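Choline dehydrogenase and related flavoproteins (Aspergillus oryzae, PDB 3Q9T) oxidises formate as a formate oxidase of the glucose-methanol-choline oxidoreductase family, carrying an 8-formyl-FAD cofactor. Local coordinates at residues G15-E27 with V558-K570. Sequence-based numbering, arbitrary orientation.
Sequences GTAGNTVAGRLAE and VYAVGEKCADMIK. With FAY ([(2R,3S,4R,5R)-5-(6-amino-9H-purin-9-yl)-3,4-dihydroxytetrahydrofuran-2-yl]methyl (2R,3S,4S)-5-(8-formyl-7-methyl-2,4-dioxo-3,4-dihydrobenzo[g]pteridin-10(2H)-yl)-2,3,4-trihydroxypentyl dihydrogen diphosphate), chain D.
With OG1 beside the backbone N (chi1 -48°) and CG2 therefore anti to it, Thr16 lays this methyl over one face of the Tyr559 ring, a CH-pi contact 3.7 Å from CG2 to the ring centroid, while OG1 turns to the cofactor, donating to O2A of FAY and accepting from the ribityl O3', at 2.7 and 2.6 Å. Thr20 is turned the same way: its OG1, bonded back to Thr16 O, lies oblique to the Tyr559 ring, and its CG2 rests on Glu563 CD. Arg24 and Glu563 each bend at chi2, and the guanidinium grips the carboxylate side-on in a salt bridge, Arg24 NE to Glu563 OE1 at 2.7 Å and Arg24 NH2 to Glu563 OE2 at 3.0 Å, the planes of the two groups 38° apart; Ser132 also bonds OE2. Helix 16-25 is the first helix of the Rossmann-type FAD domain. The Gly13, Gly15 and Gly18 pattern at its start fits a dinucleotide-binding turn, and the amides of Thr16 and Ala17 bond the diphosphate. Segment 558-570, part of helix 555-572, runs beside it at 32°, the segment axes 8.0 Å apart. Gly562 makes this closeness possible, its CA 4.5 Å from that of Ala17, and Val21 CG2 sits on Gly562 O. Ala566 CB packs on Arg24 CB, and Leu25 CD2 meets Ile569 CG2 at 3.7 Å, the side chains crossing nearly perpendicularly; Phe9 of strand 9-12 touches both. Arg24 NH1 carries the salt-bridge network on to Glu27 OE2, in the guanidinium plane; Lys570 NZ, ending an extended chain, bonds Glu27 OE1 (a salt bridge) and Arg24 O, both weakly.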
# COMPACT_ATOMS: atom_id res chain seq x y z
N GLY A 15 10.46 -14.01 24.04
CA GLY A 15 9.15 -13.38 23.93
C GLY A 15 8.11 -13.96 24.87
O GLY A 15 8.42 -14.47 25.96
N THR A 16 6.85 -13.89 24.43
CA THR A 16 5.73 -14.30 25.25
C THR A 16 5.76 -15.76 25.66
O THR A 16 5.77 -16.07 26.85
CB THR A 16 4.42 -14.04 24.51
OG1 THR A 16 4.46 -12.71 23.99
CG2 THR A 16 3.22 -14.20 25.43
N ALA A 17 5.72 -16.66 24.69
CA ALA A 17 5.85 -18.09 24.98
C ALA A 17 7.29 -18.43 25.39
O ALA A 17 7.52 -19.31 26.24
CB ALA A 17 5.43 -18.92 23.77
N GLY A 18 8.24 -17.73 24.80
CA GLY A 18 9.65 -18.00 25.06
C GLY A 18 9.94 -17.94 26.55
O GLY A 18 10.32 -18.93 27.16
N ASN A 19 9.72 -16.78 27.16
CA ASN A 19 9.94 -16.65 28.59
C ASN A 19 9.11 -17.59 29.45
O ASN A 19 9.57 -18.05 30.49
CB ASN A 19 9.76 -15.20 29.03
CG ASN A 19 10.79 -14.28 28.39
OD1 ASN A 19 11.88 -14.74 28.00
ND2 ASN A 19 10.46 -13.00 28.28
N THR A 20 7.89 -17.89 29.01
CA THR A 20 7.05 -18.82 29.75
C THR A 20 7.74 -20.18 29.85
O THR A 20 7.84 -20.76 30.94
CB THR A 20 5.67 -19.02 29.06
OG1 THR A 20 5.01 -17.76 28.94
CG2 THR A 20 4.80 -19.99 29.87
N VAL A 21 8.20 -20.68 28.71
CA VAL A 21 8.87 -21.97 28.67
C VAL A 21 10.14 -21.91 29.52
O VAL A 21 10.38 -22.78 30.37
CB VAL A 21 9.19 -22.43 27.22
CG1 VAL A 21 10.12 -23.66 27.22
CG2 VAL A 21 7.91 -22.72 26.45
N ALA A 22 10.92 -20.86 29.31
CA ALA A 22 12.19 -20.71 30.03
C ALA A 22 12.02 -20.68 31.54
O ALA A 22 12.79 -21.30 32.26
CB ALA A 22 12.93 -19.48 29.56
N GLY A 23 11.02 -19.93 32.02
CA GLY A 23 10.83 -19.74 33.45
C GLY A 23 10.36 -21.02 34.12
O GLY A 23 10.73 -21.33 35.24
N ARG A 24 9.55 -21.79 33.40
CA ARG A 24 9.02 -23.03 33.92
C ARG A 24 10.11 -24.10 33.98
O ARG A 24 10.23 -24.82 34.97
CB ARG A 24 7.84 -23.51 33.08
CG ARG A 24 6.61 -22.63 33.21
CD ARG A 24 6.11 -22.54 34.65
NE ARG A 24 4.79 -21.90 34.71
CZ ARG A 24 4.22 -21.44 35.82
NH1 ARG A 24 4.83 -21.56 37.00
NH2 ARG A 24 3.02 -20.87 35.75
N LEU A 25 10.91 -24.17 32.93
CA LEU A 25 12.00 -25.14 32.91
C LEU A 25 13.01 -24.83 34.01
O LEU A 25 13.60 -25.74 34.59
CB LEU A 25 12.66 -25.21 31.53
CG LEU A 25 11.84 -25.92 30.45
CD1 LEU A 25 12.60 -25.95 29.15
CD2 LEU A 25 11.48 -27.33 30.88
N ALA A 26 13.16 -23.54 34.33
CA ALA A 26 14.07 -23.09 35.38
C ALA A 26 13.57 -23.37 36.81
O ALA A 26 14.31 -23.14 37.76
CB ALA A 26 14.37 -21.60 35.21
N GLU A 27 12.33 -23.83 36.96
CA GLU A 27 11.81 -24.08 38.31
C GLU A 27 12.60 -25.16 39.08
O GLU A 27 12.60 -25.18 40.31
CB GLU A 27 10.31 -24.39 38.29
CG GLU A 27 9.44 -23.16 38.12
CD GLU A 27 8.00 -23.50 37.72
OE1 GLU A 27 7.77 -24.63 37.25
OE2 GLU A 27 7.11 -22.63 37.86
N VAL A 558 -1.44 -17.98 23.71
CA VAL A 558 0.00 -18.07 23.49
C VAL A 558 0.75 -18.47 24.77
O VAL A 558 1.64 -19.33 24.74
CB VAL A 558 0.57 -16.77 22.90
CG1 VAL A 558 2.08 -16.89 22.67
CG2 VAL A 558 -0.15 -16.43 21.60
N TYR A 559 0.41 -17.84 25.88
CA TYR A 559 0.93 -18.29 27.17
C TYR A 559 0.53 -19.75 27.39
O TYR A 559 1.34 -20.55 27.81
CB TYR A 559 0.40 -17.44 28.31
CG TYR A 559 1.12 -16.12 28.51
CD1 TYR A 559 2.34 -16.06 29.17
CD2 TYR A 559 0.55 -14.92 28.07
CE1 TYR A 559 3.00 -14.85 29.37
CE2 TYR A 559 1.20 -13.69 28.29
CZ TYR A 559 2.42 -13.67 28.93
OH TYR A 559 3.06 -12.48 29.15
N ALA A 560 -0.72 -20.09 27.11
CA ALA A 560 -1.15 -21.49 27.25
C ALA A 560 -0.21 -22.44 26.50
O ALA A 560 0.15 -23.50 27.01
CB ALA A 560 -2.58 -21.68 26.76
N VAL A 561 0.15 -22.06 25.28
CA VAL A 561 1.03 -22.87 24.45
C VAL A 561 2.39 -23.08 25.14
O VAL A 561 2.92 -24.20 25.16
CB VAL A 561 1.23 -22.27 23.04
CG1 VAL A 561 2.53 -22.77 22.43
CG2 VAL A 561 0.01 -22.61 22.14
N GLY A 562 2.93 -22.00 25.69
CA GLY A 562 4.19 -22.07 26.42
C GLY A 562 4.10 -22.93 27.66
O GLY A 562 5.04 -23.67 27.96
N GLU A 563 2.99 -22.86 28.39
CA GLU A 563 2.85 -23.61 29.63
C GLU A 563 2.80 -25.10 29.31
O GLU A 563 3.47 -25.90 29.95
CB GLU A 563 1.59 -23.18 30.41
CG GLU A 563 1.59 -21.76 30.93
CD GLU A 563 2.38 -21.56 32.21
OE1 GLU A 563 3.19 -22.44 32.58
OE2 GLU A 563 2.20 -20.51 32.87
N LYS A 564 2.03 -25.46 28.29
CA LYS A 564 1.92 -26.85 27.89
C LYS A 564 3.27 -27.35 27.38
O LYS A 564 3.72 -28.43 27.75
CB LYS A 564 0.82 -27.06 26.85
CG LYS A 564 0.64 -28.52 26.39
CD LYS A 564 -0.64 -28.71 25.57
CE LYS A 564 -0.84 -30.15 25.11
NZ LYS A 564 -0.63 -31.13 26.21
N CYS A 565 3.92 -26.56 26.54
CA CYS A 565 5.22 -26.95 26.02
C CYS A 565 6.18 -27.34 27.14
O CYS A 565 6.82 -28.39 27.08
CB CYS A 565 5.85 -25.83 25.20
SG CYS A 565 7.41 -26.34 24.45
N ALA A 566 6.29 -26.48 28.14
CA ALA A 566 7.16 -26.73 29.29
C ALA A 566 6.76 -28.03 30.02
O ALA A 566 7.61 -28.87 30.32
CB ALA A 566 7.12 -25.53 30.25
N ASP A 567 5.47 -28.21 30.27
CA ASP A 567 4.98 -29.45 30.87
C ASP A 567 5.44 -30.66 30.07
O ASP A 567 5.99 -31.60 30.63
CB ASP A 567 3.46 -29.45 31.02
CG ASP A 567 3.00 -29.10 32.44
OD1 ASP A 567 3.85 -28.63 33.24
OD2 ASP A 567 1.79 -29.28 32.76
N MET A 568 5.23 -30.64 28.75
CA MET A 568 5.60 -31.77 27.88
C MET A 568 7.11 -32.04 27.86
O MET A 568 7.53 -33.20 27.79
CB MET A 568 5.04 -31.59 26.47
CG MET A 568 3.49 -31.47 26.43
SD MET A 568 2.80 -31.56 24.76
CE MET A 568 3.48 -30.04 24.08
N ILE A 569 7.92 -30.99 27.94
CA ILE A 569 9.38 -31.15 28.01
C ILE A 569 9.77 -31.80 29.35
O ILE A 569 10.61 -32.70 29.40
CB ILE A 569 10.12 -29.82 27.81
CG1 ILE A 569 10.02 -29.37 26.35
CG2 ILE A 569 11.60 -29.94 28.20
CD1 ILE A 569 10.55 -27.97 26.12
N LYS A 570 9.15 -31.35 30.44
CA LYS A 570 9.44 -31.90 31.76
C LYS A 570 9.09 -33.37 31.83
O LYS A 570 9.81 -34.15 32.45
CB LYS A 570 8.71 -31.14 32.85
CG LYS A 570 9.24 -29.74 33.10
CD LYS A 570 8.56 -29.10 34.32
CE LYS A 570 8.94 -27.64 34.47
NZ LYS A 570 8.22 -26.98 35.59
P FAY D . 4.88 -14.88 20.76
N1 FAY D . -3.07 -10.22 22.27
C2 FAY D . -3.95 -10.13 23.34
O2 FAY D . -4.31 -11.15 23.92
N3 FAY D . -4.05 -8.95 24.05
C4 FAY D . -3.78 -7.78 23.40
O4 FAY D . -4.50 -6.80 23.66
N5 FAY D . -2.59 -6.68 21.65
C6 FAY D . -1.05 -5.50 20.32
C7 FAY D . 0.09 -5.45 19.53
C8 FAY D . 0.75 -6.63 19.20
O8 FAY D . 2.76 -7.52 18.38
C9 FAY D . 0.33 -7.84 19.78
PA FAY D . 6.66 -12.70 20.56
C1' FAY D . -0.65 -10.45 20.71
C10 FAY D . -2.55 -9.07 21.71
N10 FAY D . -1.39 -9.13 20.93
N1A FAY D . 16.90 -12.98 16.73
O1A FAY D . 6.76 -11.61 19.54
C1B FAY D . 12.45 -12.31 19.42
O1P FAY D . 5.61 -15.54 21.90
C2' FAY D . 0.30 -10.78 21.88
O2' FAY D . 0.99 -9.62 22.20
C2A FAY D . 16.75 -12.86 18.10
O2A FAY D . 6.01 -12.28 21.84
C2B FAY D . 11.56 -11.07 19.45
O2B FAY D . 12.28 -9.88 19.75
O2P FAY D . 4.36 -15.92 19.78
C3' FAY D . 1.32 -11.97 21.83
O3' FAY D . 2.60 -11.71 22.40
N3A FAY D . 15.50 -12.68 18.65
C3B FAY D . 10.59 -11.42 20.55
O3B FAY D . 11.18 -11.12 21.79
O3P FAY D . 5.89 -13.94 19.93
C4' FAY D . 1.55 -12.57 20.46
O4' FAY D . 0.26 -12.81 19.92
C4A FAY D . 14.41 -12.63 17.85
C4B FAY D . 10.48 -12.93 20.46
O4B FAY D . 11.56 -13.37 19.66
C4X FAY D . -3.02 -7.85 22.21
C5' FAY D . 2.40 -13.86 20.56
O5' FAY D . 3.67 -13.88 21.23
C5A FAY D . 14.54 -12.76 16.47
C5B FAY D . 9.15 -13.35 19.88
O5B FAY D . 8.17 -13.21 20.88
C5X FAY D . -1.58 -6.72 20.71
C6A FAY D . 15.80 -12.93 15.90
N6A FAY D . 15.93 -12.96 14.56
N7A FAY D . 13.30 -12.68 15.93
C7M FAY D . 0.45 -4.13 18.89
C8A FAY D . 12.40 -12.52 16.91
C8M FAY D . 2.14 -6.53 18.70
C9A FAY D . -0.86 -7.91 20.50
N9A FAY D . 13.07 -12.48 18.10